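Local coordinates for protein amidase, hydantoinase/carbamoylase family (Burkholderia vietnamiensis, PDB 5I4M) that probably hydrolyses N-carbamoyl-L-amino acids to the free amino acids, as a two-zinc amidase of the peptidase M20 family, at residues A[202-207]-A[386-391]; A[238-243]-A[301-306]; A[113-118]-A[405-410]. All blocks are in the same frame, centred on the assembly; numbering follows the deposited sequence. Where two conformers were deposited one is given.

Contact 1 of 3, residues A[202-207]-A[386-391]; sequences RKLHAA and QVAPTS
A207 and T390 form a parallel beta bridge at the start of strands 206-212 and 390-395, which are neighbours in the catalytic-domain sheet of this M20 family protein. Two backbone hydrogen bonds straddle T390. A207 N donates to P389 O at 2.9 Å, and S391 N donates to A207 O at 3.2 Å. A207 therefore reaches the residues before and after its partner, as in regular parallel pairing. CA-H...O contacts from A206 CA to P389 O and from T390 CA to A207 O supplement these bonds.

The side chains of A207 and T390 lie on the same face of the sheet. A207 CB touches T390 OG1 at 3.6 Å, with T390 CG2 a little farther off. T390 holds OG1 beside its own backbone N (chi1 -58°), and from there the hydroxyl bends back to donate to A388 O at 2.8 Å. It meets that carbonyl from above its plane. The bond ties the first strand residue to the loop that leads into it. Helix 380-384 covers this face, with L384 touching both A207 and T390.

Ahead of the strands the two segments stay close through A388 and P389. A388 CB meets L204 CB at 3.7 Å. P389 CD lies 3.5 Å from H205 O. The imidazole of H205 stacks on H139, and its NE2 is hydrogen-bonded to E431. On its other side, strand 206-212 pairs with strand 99-103, and A206 shares a backbone bond with V100. Before the strands begin, a water joins the two loops: it accepts from L204 N at 2.8 Å and donates to V387 O at the same distance.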
loop_
_atom_site.group_PDB
_atom_site.type_symbol
_atom_site.label_atom_id
_atom_site.label_comp_id
_atom_site.label_asym_id
_atom_site.label_seq_id
_atom_site.Cartn_x
_atom_site.Cartn_y
_atom_site.Cartn_z
ATOM N N ARG A 202 -19.829 -8.974 -34.977
ATOM C CA ARG A 202 -19.583 -8.582 -36.353
ATOM C C ARG A 202 -18.373 -9.338 -36.876
ATOM O O ARG A 202 -17.335 -9.384 -36.212
ATOM C CB ARG A 202 -19.312 -7.081 -36.449
ATOM C CG ARG A 202 -20.507 -6.195 -36.254
ATOM C CD ARG A 202 -20.160 -4.815 -36.751
ATOM N NE ARG A 202 -19.128 -4.173 -35.942
ATOM C CZ ARG A 202 -18.110 -3.491 -36.453
ATOM N NH1 ARG A 202 -17.978 -3.394 -37.772
ATOM N NH2 ARG A 202 -17.229 -2.913 -35.654
ATOM N N LYS A 203 -18.500 -9.915 -38.064
ATOM C CA LYS A 203 -17.337 -10.483 -38.723
ATOM C C LYS A 203 -16.372 -9.368 -39.102
ATOM O O LYS A 203 -16.780 -8.331 -39.635
ATOM C CB LYS A 203 -17.744 -11.269 -39.966
ATOM N N LEU A 204 -15.098 -9.574 -38.809
ATOM C CA LEU A 204 -14.042 -8.688 -39.268
ATOM C C LEU A 204 -13.290 -9.368 -40.401
ATOM O O LEU A 204 -12.987 -10.561 -40.325
ATOM C CB LEU A 204 -13.074 -8.344 -38.131
ATOM C CG LEU A 204 -13.719 -7.824 -36.840
ATOM C CD1 LEU A 204 -12.669 -7.571 -35.754
ATOM C CD2 LEU A 204 -14.535 -6.564 -37.107
ATOM N N HIS A 205 -12.993 -8.607 -41.453
ATOM C CA HIS A 205 -12.237 -9.168 -42.567
ATOM C C HIS A 205 -10.784 -9.407 -42.177
ATOM O O HIS A 205 -10.210 -10.455 -42.505
ATOM C CB HIS A 205 -12.319 -8.239 -43.777
ATOM C CG HIS A 205 -11.616 -8.766 -44.985
ATOM N ND1 HIS A 205 -11.981 -9.943 -45.600
ATOM C CD2 HIS A 205 -10.567 -8.281 -45.688
ATOM C CE1 HIS A 205 -11.188 -10.158 -46.635
ATOM N NE2 HIS A 205 -10.320 -9.165 -46.709
ATOM N N ALA A 206 -10.177 -8.448 -41.480
ATOM C CA ALA A 206 -8.801 -8.544 -41.009
ATOM C C ALA A 206 -8.590 -7.453 -39.977
ATOM O O ALA A 206 -9.316 -6.457 -39.955
ATOM C CB ALA A 206 -7.788 -8.403 -42.149
ATOM N N ALA A 207 -7.582 -7.647 -39.128
ATOM C CA ALA A 207 -7.269 -6.687 -38.077
ATOM C C ALA A 207 -5.760 -6.537 -37.969
ATOM O O ALA A 207 -5.021 -7.513 -38.119
ATOM C CB ALA A 207 -7.855 -7.126 -36.731
ATOM N N GLN A 386 -8.379 -14.389 -32.316
ATOM C CA GLN A 386 -9.223 -15.566 -32.143
ATOM C C GLN A 386 -10.437 -15.554 -33.063
ATOM O O GLN A 386 -11.044 -16.609 -33.282
ATOM C CB GLN A 386 -9.683 -15.679 -30.686
ATOM C CG GLN A 386 -8.542 -15.869 -29.677
ATOM C CD GLN A 386 -9.050 -16.309 -28.315
ATOM O OE1 GLN A 386 -10.157 -16.833 -28.200
ATOM N NE2 GLN A 386 -8.246 -16.090 -27.275
ATOM N N VAL A 387 -10.817 -14.396 -33.598
ATOM C CA VAL A 387 -12.043 -14.278 -34.379
ATOM C C VAL A 387 -11.818 -13.717 -35.772
ATOM O O VAL A 387 -12.743 -13.766 -36.595
ATOM C CB VAL A 387 -13.106 -13.436 -33.637
ATOM C CG1 VAL A 387 -13.521 -14.143 -32.352
ATOM C CG2 VAL A 387 -12.582 -12.024 -33.353
ATOM N N ALA A 388 -10.629 -13.209 -36.084
ATOM C CA ALA A 388 -10.395 -12.637 -37.400
ATOM C C ALA A 388 -8.917 -12.756 -37.719
ATOM O O ALA A 388 -8.092 -12.765 -36.797
ATOM C CB ALA A 388 -10.823 -11.163 -37.453
ATOM N N PRO A 389 -8.549 -12.839 -38.996
ATOM C CA PRO A 389 -7.120 -12.814 -39.357
ATOM C C PRO A 389 -6.482 -11.527 -38.860
ATOM O O PRO A 389 -6.909 -10.435 -39.224
ATOM C CB PRO A 389 -7.137 -12.879 -40.893
ATOM C CG PRO A 389 -8.505 -13.336 -41.269
ATOM C CD PRO A 389 -9.435 -12.923 -40.174
ATOM N N THR A 390 -5.457 -11.664 -38.011
ATOM C CA THR A 390 -4.886 -10.540 -37.267
ATOM C C THR A 390 -3.368 -10.657 -37.217
ATOM O O THR A 390 -2.841 -11.760 -37.091
ATOM C CB THR A 390 -5.419 -10.517 -35.821
ATOM O OG1 THR A 390 -6.848 -10.433 -35.820
ATOM C CG2 THR A 390 -4.824 -9.351 -34.999
ATOM N N SER A 391 -2.661 -9.525 -37.288
ATOM C CA SER A 391 -1.273 -9.494 -36.829
ATOM C C SER A 391 -0.975 -8.079 -36.346
ATOM O O SER A 391 -1.875 -7.241 -36.245
ATOM C CB SER A 391 -0.303 -9.968 -37.925
ATOM O OG SER A 391 -0.079 -8.977 -38.920
HETATM O O HOH W 1 -14.348 -11.554 -37.018
#

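Contact 2 of 3, residues A[238-243]-A[301-306]; sequences EITFTG and RVFFTV
I239 and F304 form the apolar centre, with I239 CB over one face of the F304 ring, 4.0 Å from its centroid. I239 CG2 also packs on F304 CZ at 3.6 Å. F304 holds its CG between its own backbone N and carbonyl carbon (chi1 61°), and this swings the ring toward the facing strand. F241 CD2 lies 3.9 Å from F304 CE1, and the two rings meet obliquely, their planes at 54°. On the other flank I239 CD1 reaches V306 CG2.

I239, F241 and F304 share one face of an antiparallel sheet, and helices 259-276 and 313-334 cover it. A sheet with helices on one side is the build of the M20 dimerisation domain. I239 and F304 are a hydrogen-bonded pair: I239 N donates to F304 O and F304 N to I239 O, both at 2.8 Å. F241 and V302 repeat the pattern. T240 and F303 between them are a non-hydrogen-bonded pair.

The opposite face carries E238, T240 and F303. T240 OG1 lies at the edge of the F303 ring, 3.5 Å from F303 CD2. The extended E238 side chain runs past the far end of that ring, with E238 CB 3.7 Å from F303 CE2. E238 CD sits at the edge of the F303 ring, in its plane, and E238 OE1 makes a salt bridge with R295 of the second subunit.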
loop_
_atom_site.group_PDB
_atom_site.type_symbol
_atom_site.label_atom_id
_atom_site.label_comp_id
_atom_site.label_asym_id
_atom_site.label_seq_id
_atom_site.Cartn_x
_atom_site.Cartn_y
_atom_site.Cartn_z
ATOM N N GLU A 238 -4.250 -13.145 -8.090
ATOM C CA GLU A 238 -4.469 -12.355 -6.890
ATOM C C GLU A 238 -4.335 -13.279 -5.687
ATOM O O GLU A 238 -4.955 -14.349 -5.648
ATOM C CB GLU A 238 -5.850 -11.686 -6.905
ATOM C CG GLU A 238 -5.961 -10.557 -7.939
ATOM C CD GLU A 238 -7.320 -9.868 -7.959
ATOM O OE1 GLU A 238 -7.454 -8.854 -8.681
ATOM O OE2 GLU A 238 -8.247 -10.323 -7.254
ATOM N N ILE A 239 -3.519 -12.880 -4.718
ATOM C CA ILE A 239 -3.277 -13.691 -3.531
ATOM C C ILE A 239 -3.505 -12.817 -2.309
ATOM O O ILE A 239 -2.976 -11.704 -2.233
ATOM C CB ILE A 239 -1.849 -14.267 -3.511
ATOM C CG1 ILE A 239 -1.644 -15.208 -4.696
ATOM C CG2 ILE A 239 -1.611 -15.031 -2.212
ATOM C CD1 ILE A 239 -0.200 -15.668 -4.876
ATOM N N THR A 240 -4.298 -13.309 -1.363
ATOM C CA THR A 240 -4.384 -12.683 -0.049
ATOM C C THR A 240 -3.880 -13.685 0.980
ATOM O O THR A 240 -4.379 -14.814 1.041
ATOM C CB THR A 240 -5.816 -12.245 0.276
ATOM O OG1 THR A 240 -6.239 -11.243 -0.659
ATOM C CG2 THR A 240 -5.886 -11.666 1.688
ATOM N N PHE A 241 -2.862 -13.290 1.741
ATOM C CA PHE A 241 -2.442 -14.018 2.932
ATOM C C PHE A 241 -3.138 -13.412 4.142
ATOM O O PHE A 241 -3.161 -12.187 4.297
ATOM C CB PHE A 241 -0.931 -13.910 3.152
ATOM C CG PHE A 241 -0.106 -14.864 2.346
ATOM C CD1 PHE A 241 -0.553 -16.140 2.068
ATOM C CD2 PHE A 241 1.153 -14.487 1.909
ATOM C CE1 PHE A 241 0.238 -17.026 1.338
ATOM C CE2 PHE A 241 1.941 -15.359 1.183
ATOM C CZ PHE A 241 1.477 -16.634 0.897
ATOM N N THR A 242 -3.662 -14.260 5.019
ATOM C CA THR A 242 -4.201 -13.796 6.292
ATOM C C THR A 242 -3.420 -14.440 7.430
ATOM O O THR A 242 -3.320 -15.671 7.503
ATOM C CB THR A 242 -5.690 -14.107 6.412
ATOM O OG1 THR A 242 -6.390 -13.520 5.303
ATOM C CG2 THR A 242 -6.231 -13.518 7.716
ATOM N N GLY A 243 -2.843 -13.605 8.293
ATOM C CA GLY A 243 -2.210 -14.073 9.511
ATOM C C GLY A 243 -2.931 -13.501 10.711
ATOM O O GLY A 243 -4.157 -13.588 10.799
ATOM N N ARG A 301 -2.893 -9.054 7.222
ATOM C CA ARG A 301 -3.463 -9.397 5.923
ATOM C C ARG A 301 -2.677 -8.678 4.837
ATOM O O ARG A 301 -2.419 -7.480 4.952
ATOM C CB ARG A 301 -4.948 -9.013 5.856
ATOM C CG ARG A 301 -5.684 -9.573 4.648
ATOM C CD ARG A 301 -7.177 -9.230 4.667
ATOM N NE ARG A 301 -7.447 -7.830 4.336
ATOM C CZ ARG A 301 -7.909 -6.924 5.198
ATOM N NH1 ARG A 301 -8.162 -7.258 6.457
ATOM N NH2 ARG A 301 -8.121 -5.675 4.795
ATOM N N VAL A 302 -2.286 -9.400 3.791
ATOM C CA VAL A 302 -1.619 -8.756 2.661
ATOM C C VAL A 302 -2.218 -9.303 1.374
ATOM O O VAL A 302 -2.278 -10.524 1.174
ATOM C CB VAL A 302 -0.089 -8.947 2.672
ATOM C CG1 VAL A 302 0.525 -8.291 1.418
ATOM C CG2 VAL A 302 0.526 -8.344 3.946
ATOM N N PHE A 303 -2.668 -8.396 0.515
ATOM C CA PHE A 303 -3.108 -8.708 -0.840
ATOM C C PHE A 303 -1.978 -8.370 -1.800
ATOM O O PHE A 303 -1.331 -7.328 -1.654
ATOM C CB PHE A 303 -4.357 -7.888 -1.190
ATOM C CG PHE A 303 -4.719 -7.893 -2.660
ATOM C CD1 PHE A 303 -4.179 -6.949 -3.528
ATOM C CD2 PHE A 303 -5.620 -8.819 -3.158
ATOM C CE1 PHE A 303 -4.516 -6.945 -4.886
ATOM C CE2 PHE A 303 -5.974 -8.816 -4.507
ATOM C CZ PHE A 303 -5.418 -7.877 -5.369
ATOM N N PHE A 304 -1.743 -9.237 -2.787
ATOM C CA PHE A 304 -0.756 -8.895 -3.807
ATOM C C PHE A 304 -1.057 -9.664 -5.088
ATOM O O PHE A 304 -1.848 -10.614 -5.102
ATOM C CB PHE A 304 0.680 -9.144 -3.327
ATOM C CG PHE A 304 0.969 -10.577 -2.972
ATOM C CD1 PHE A 304 0.615 -11.083 -1.731
ATOM C CD2 PHE A 304 1.597 -11.404 -3.874
ATOM C CE1 PHE A 304 0.882 -12.404 -1.403
ATOM C CE2 PHE A 304 1.863 -12.723 -3.553
ATOM C CZ PHE A 304 1.501 -13.219 -2.317
ATOM N N THR A 305 -0.416 -9.225 -6.170
ATOM C CA THR A 305 -0.639 -9.777 -7.499
ATOM C C THR A 305 0.597 -10.514 -7.984
ATOM O O THR A 305 1.724 -10.229 -7.563
ATOM C CB THR A 305 -0.999 -8.678 -8.507
ATOM O OG1 THR A 305 0.073 -7.726 -8.592
ATOM C CG2 THR A 305 -2.271 -7.965 -8.075
ATOM N N VAL A 306 0.377 -11.472 -8.876
ATOM C CA VAL A 306 1.470 -12.146 -9.560
ATOM C C VAL A 306 1.206 -12.082 -11.050
ATOM O O VAL A 306 0.067 -12.252 -11.497
ATOM C CB VAL A 306 1.639 -13.601 -9.091
ATOM C CG1 VAL A 306 2.784 -14.268 -9.845
ATOM C CG2 VAL A 306 1.908 -13.620 -7.614
#

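Contact 3 of 3, residues A[113-118]-A[405-410]; sequences RFDGIY and EIEDAT. With ZN (zinc ion), chain C; ZN (zinc ion), chain D; 3PG (3-phosphoglyceric acid), chain E.
E407 OE2 is gripped by two consecutive backbone N-H groups, F114 N at 2.9 Å and D115 N at 2.8 Å. F114 N comes nearly along the C-O axis of E407, whereas D115 N comes from the syn side, out of the carboxylate plane. S402 is hydrogen-bonded to the other oxygen, OE1, so both ends of the group are held. E407 thus acts in the second shell, positioning the backbone of a metal ligand.

That ligand is D115, which bridges the two zinc ions of the active site. Its CG is anti to its backbone N (chi1 177°), which carries the carboxylate in between the two zinc ions. D115 OD1 binds one zinc at 2.1 Å, and D115 OD2 the other at 2.0 Å. H104 and H211 also bind the first ion, and E150 and H403 the second. The phosphate of the bound 3-phosphoglyceric acid spans both metals.

Away from the metals, A409 CB sits over the centre of the F114 ring, 4.1 Å from its centroid. F114 CE2 in turn lies over one face of the R113 guanidinium. R113 NH2 makes a salt bridge with D408 OD1 at 3.1 Å, though the hydrogen bond in it is weak. One water accepts from R113 N and NE and donates to E405 O and E407 O.

The loop 113-116 leads into helix 117-132. F114 packs on I212 of strand 206-212 and on I414 of helix 411-429, while R113 and I117 lie against helix 29-39.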
loop_
_atom_site.group_PDB
_atom_site.type_symbol
_atom_site.label_atom_id
_atom_site.label_comp_id
_atom_site.label_asym_id
_atom_site.label_seq_id
_atom_site.Cartn_x
_atom_site.Cartn_y
_atom_site.Cartn_z
ATOM N N ARG A 113 3.823 8.223 -23.360
ATOM C CA ARG A 113 3.071 8.942 -24.379
ATOM C C ARG A 113 2.782 8.111 -25.621
ATOM O O ARG A 113 2.156 8.629 -26.553
ATOM C CB ARG A 113 3.836 10.213 -24.775
ATOM C CG ARG A 113 3.882 11.260 -23.647
ATOM C CD ARG A 113 4.902 12.380 -23.907
ATOM N NE ARG A 113 6.250 11.828 -23.979
ATOM C CZ ARG A 113 7.133 12.101 -24.930
ATOM N NH1 ARG A 113 6.834 12.969 -25.894
ATOM N NH2 ARG A 113 8.325 11.513 -24.903
ATOM N N PHE A 114 3.198 6.843 -25.666
ATOM C CA PHE A 114 3.061 6.072 -26.895
ATOM C C PHE A 114 2.328 4.743 -26.731
ATOM O O PHE A 114 1.671 4.280 -27.674
ATOM C CB PHE A 114 4.448 5.839 -27.496
ATOM C CG PHE A 114 5.169 7.111 -27.839
ATOM C CD1 PHE A 114 4.922 7.755 -29.046
ATOM C CD2 PHE A 114 6.061 7.688 -26.941
ATOM C CE1 PHE A 114 5.564 8.944 -29.362
ATOM C CE2 PHE A 114 6.715 8.878 -27.253
ATOM C CZ PHE A 114 6.470 9.501 -28.467
ATOM N N ASP A 115 2.442 4.102 -25.568
ATOM C CA ASP A 115 1.795 2.804 -25.360
ATOM C C ASP A 115 0.300 2.938 -25.619
ATOM O O ASP A 115 -0.366 3.797 -25.031
ATOM C CB ASP A 115 2.088 2.327 -23.933
ATOM C CG ASP A 115 1.402 1.020 -23.560
ATOM O OD1 ASP A 115 0.785 0.346 -24.419
ATOM O OD2 ASP A 115 1.534 0.648 -22.362
ATOM N N GLY A 116 -0.210 2.140 -26.556
ATOM C CA GLY A 116 -1.617 2.202 -26.911
ATOM C C GLY A 116 -2.037 3.372 -27.786
ATOM O O GLY A 116 -2.630 3.179 -28.853
ATOM N N ILE A 117 -1.768 4.599 -27.344
ATOM C CA ILE A 117 -2.310 5.743 -28.073
ATOM C C ILE A 117 -1.704 5.837 -29.474
ATOM O O ILE A 117 -2.366 6.293 -30.415
ATOM C CB ILE A 117 -2.110 7.041 -27.256
ATOM C CG1 ILE A 117 -2.748 8.244 -27.969
ATOM C CG2 ILE A 117 -0.632 7.294 -26.997
ATOM C CD1 ILE A 117 -4.266 8.158 -28.102
ATOM N N TYR A 118 -0.459 5.393 -29.651
ATOM C CA TYR A 118 0.140 5.384 -30.987
ATOM C C TYR A 118 -0.702 4.563 -31.963
ATOM O O TYR A 118 -0.954 4.993 -33.094
ATOM C CB TYR A 118 1.566 4.841 -30.896
ATOM C CG TYR A 118 2.299 4.599 -32.206
ATOM C CD1 TYR A 118 2.207 5.492 -33.276
ATOM C CD2 TYR A 118 3.122 3.487 -32.350
ATOM C CE1 TYR A 118 2.907 5.260 -34.453
ATOM C CE2 TYR A 118 3.817 3.250 -33.522
ATOM C CZ TYR A 118 3.712 4.144 -34.565
ATOM O OH TYR A 118 4.411 3.893 -35.726
ATOM N N GLU A 405 7.203 6.865 -17.362
ATOM C CA GLU A 405 6.842 8.119 -18.015
ATOM C C GLU A 405 7.897 8.614 -19.004
ATOM O O GLU A 405 7.587 9.482 -19.828
ATOM C CB GLU A 405 6.566 9.173 -16.946
ATOM C CG GLU A 405 5.347 8.832 -16.102
ATOM C CD GLU A 405 5.398 9.420 -14.713
ATOM O OE1 GLU A 405 5.120 10.625 -14.560
ATOM O OE2 GLU A 405 5.712 8.674 -13.766
ATOM N N ILE A 406 9.121 8.072 -18.962
ATOM C CA ILE A 406 10.147 8.441 -19.930
ATOM C C ILE A 406 10.074 7.619 -21.209
ATOM O O ILE A 406 10.946 7.765 -22.070
ATOM C CB ILE A 406 11.571 8.302 -19.348
ATOM C CG1 ILE A 406 11.893 6.829 -19.088
ATOM C CG2 ILE A 406 11.727 9.156 -18.089
ATOM C CD1 ILE A 406 13.297 6.589 -18.596
ATOM N N GLU A 407 9.065 6.766 -21.356
ATOM C CA GLU A 407 8.841 6.039 -22.601
ATOM C C GLU A 407 8.920 6.986 -23.793
ATOM O O GLU A 407 8.390 8.102 -23.753
ATOM C CB GLU A 407 7.465 5.371 -22.527
ATOM C CG GLU A 407 7.054 4.567 -23.742
ATOM C CD GLU A 407 5.600 4.192 -23.664
ATOM O OE1 GLU A 407 5.273 3.196 -22.972
ATOM O OE2 GLU A 407 4.777 4.926 -24.259
ATOM N N ASP A 408 9.610 6.560 -24.853
ATOM C CA ASP A 408 9.875 7.494 -25.940
ATOM C C ASP A 408 10.079 6.760 -27.257
ATOM O O ASP A 408 10.478 5.592 -27.283
ATOM C CB ASP A 408 11.100 8.359 -25.627
ATOM C CG ASP A 408 11.081 9.698 -26.354
ATOM O OD1 ASP A 408 10.043 10.061 -26.963
ATOM O OD2 ASP A 408 12.115 10.399 -26.292
ATOM N N ALA A 409 9.804 7.473 -28.350
ATOM C CA ALA A 409 10.020 6.961 -29.700
ATOM C C ALA A 409 10.449 8.121 -30.585
ATOM O O ALA A 409 10.116 9.274 -30.312
ATOM C CB ALA A 409 8.763 6.302 -30.263
ATOM N N THR A 410 11.201 7.815 -31.632
ATOM C CA THR A 410 11.614 8.887 -32.532
ATOM C C THR A 410 10.524 9.175 -33.561
ATOM O O THR A 410 9.739 8.290 -33.908
ATOM C CB THR A 410 12.890 8.516 -33.273
ATOM O OG1 THR A 410 12.598 7.460 -34.197
ATOM C CG2 THR A 410 13.967 8.077 -32.298
HETATM ZN ZN ZN C . -0.488 -1.252 -25.009
HETATM ZN ZN ZN D . 0.586 -0.800 -21.324
HETATM C C1 3PG E . 0.163 -6.281 -20.471
HETATM O O1 3PG E . 0.596 -5.997 -19.339
HETATM O O2 3PG E . 0.830 -6.932 -21.305
HETATM C C2 3PG E . -1.219 -5.818 -20.827
HETATM O O3 3PG E . -1.743 -6.605 -21.912
HETATM C C3 3PG E . -1.137 -4.371 -21.256
HETATM O O1P 3PG E . -0.362 -4.278 -22.453
HETATM P P 3PG E . 0.212 -2.817 -22.920
HETATM O O2P 3PG E . -0.930 -1.841 -22.767
HETATM O O3P 3PG E . 1.347 -2.546 -21.943
HETATM O O4P 3PG E . 0.627 -3.044 -24.385
HETATM O O HOH W 2 6.463 9.280 -22.394
HETATM O O HOH W 3 9.332 12.750 -27.635
HETATM O O HOH W 4 -1.689 -2.798 -25.979
#

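In the fold
From the N terminus, the chain first reaches 113-118, one side of contact 3. It then passes 202-207 of contact 1 and 238-243 of contact 2. Contact 2 closes first, at 301-306, contact 1 at 386-391 and contact 3 at 405-410. The three loops are fully nested and none cross. Contacts 1 and 3 lie in the catalytic domain, their centres about 26 Å apart. Both tie late segments to earlier ones; contact 3 holds a zinc ligand, and contact 1 joins two strands of the sheet. Contact 2 is in the dimerisation domain, which is inserted in the catalytic domain, its centre about 38 Å from that of contact 1. Contacts 2 and 3 both touch the second subunit.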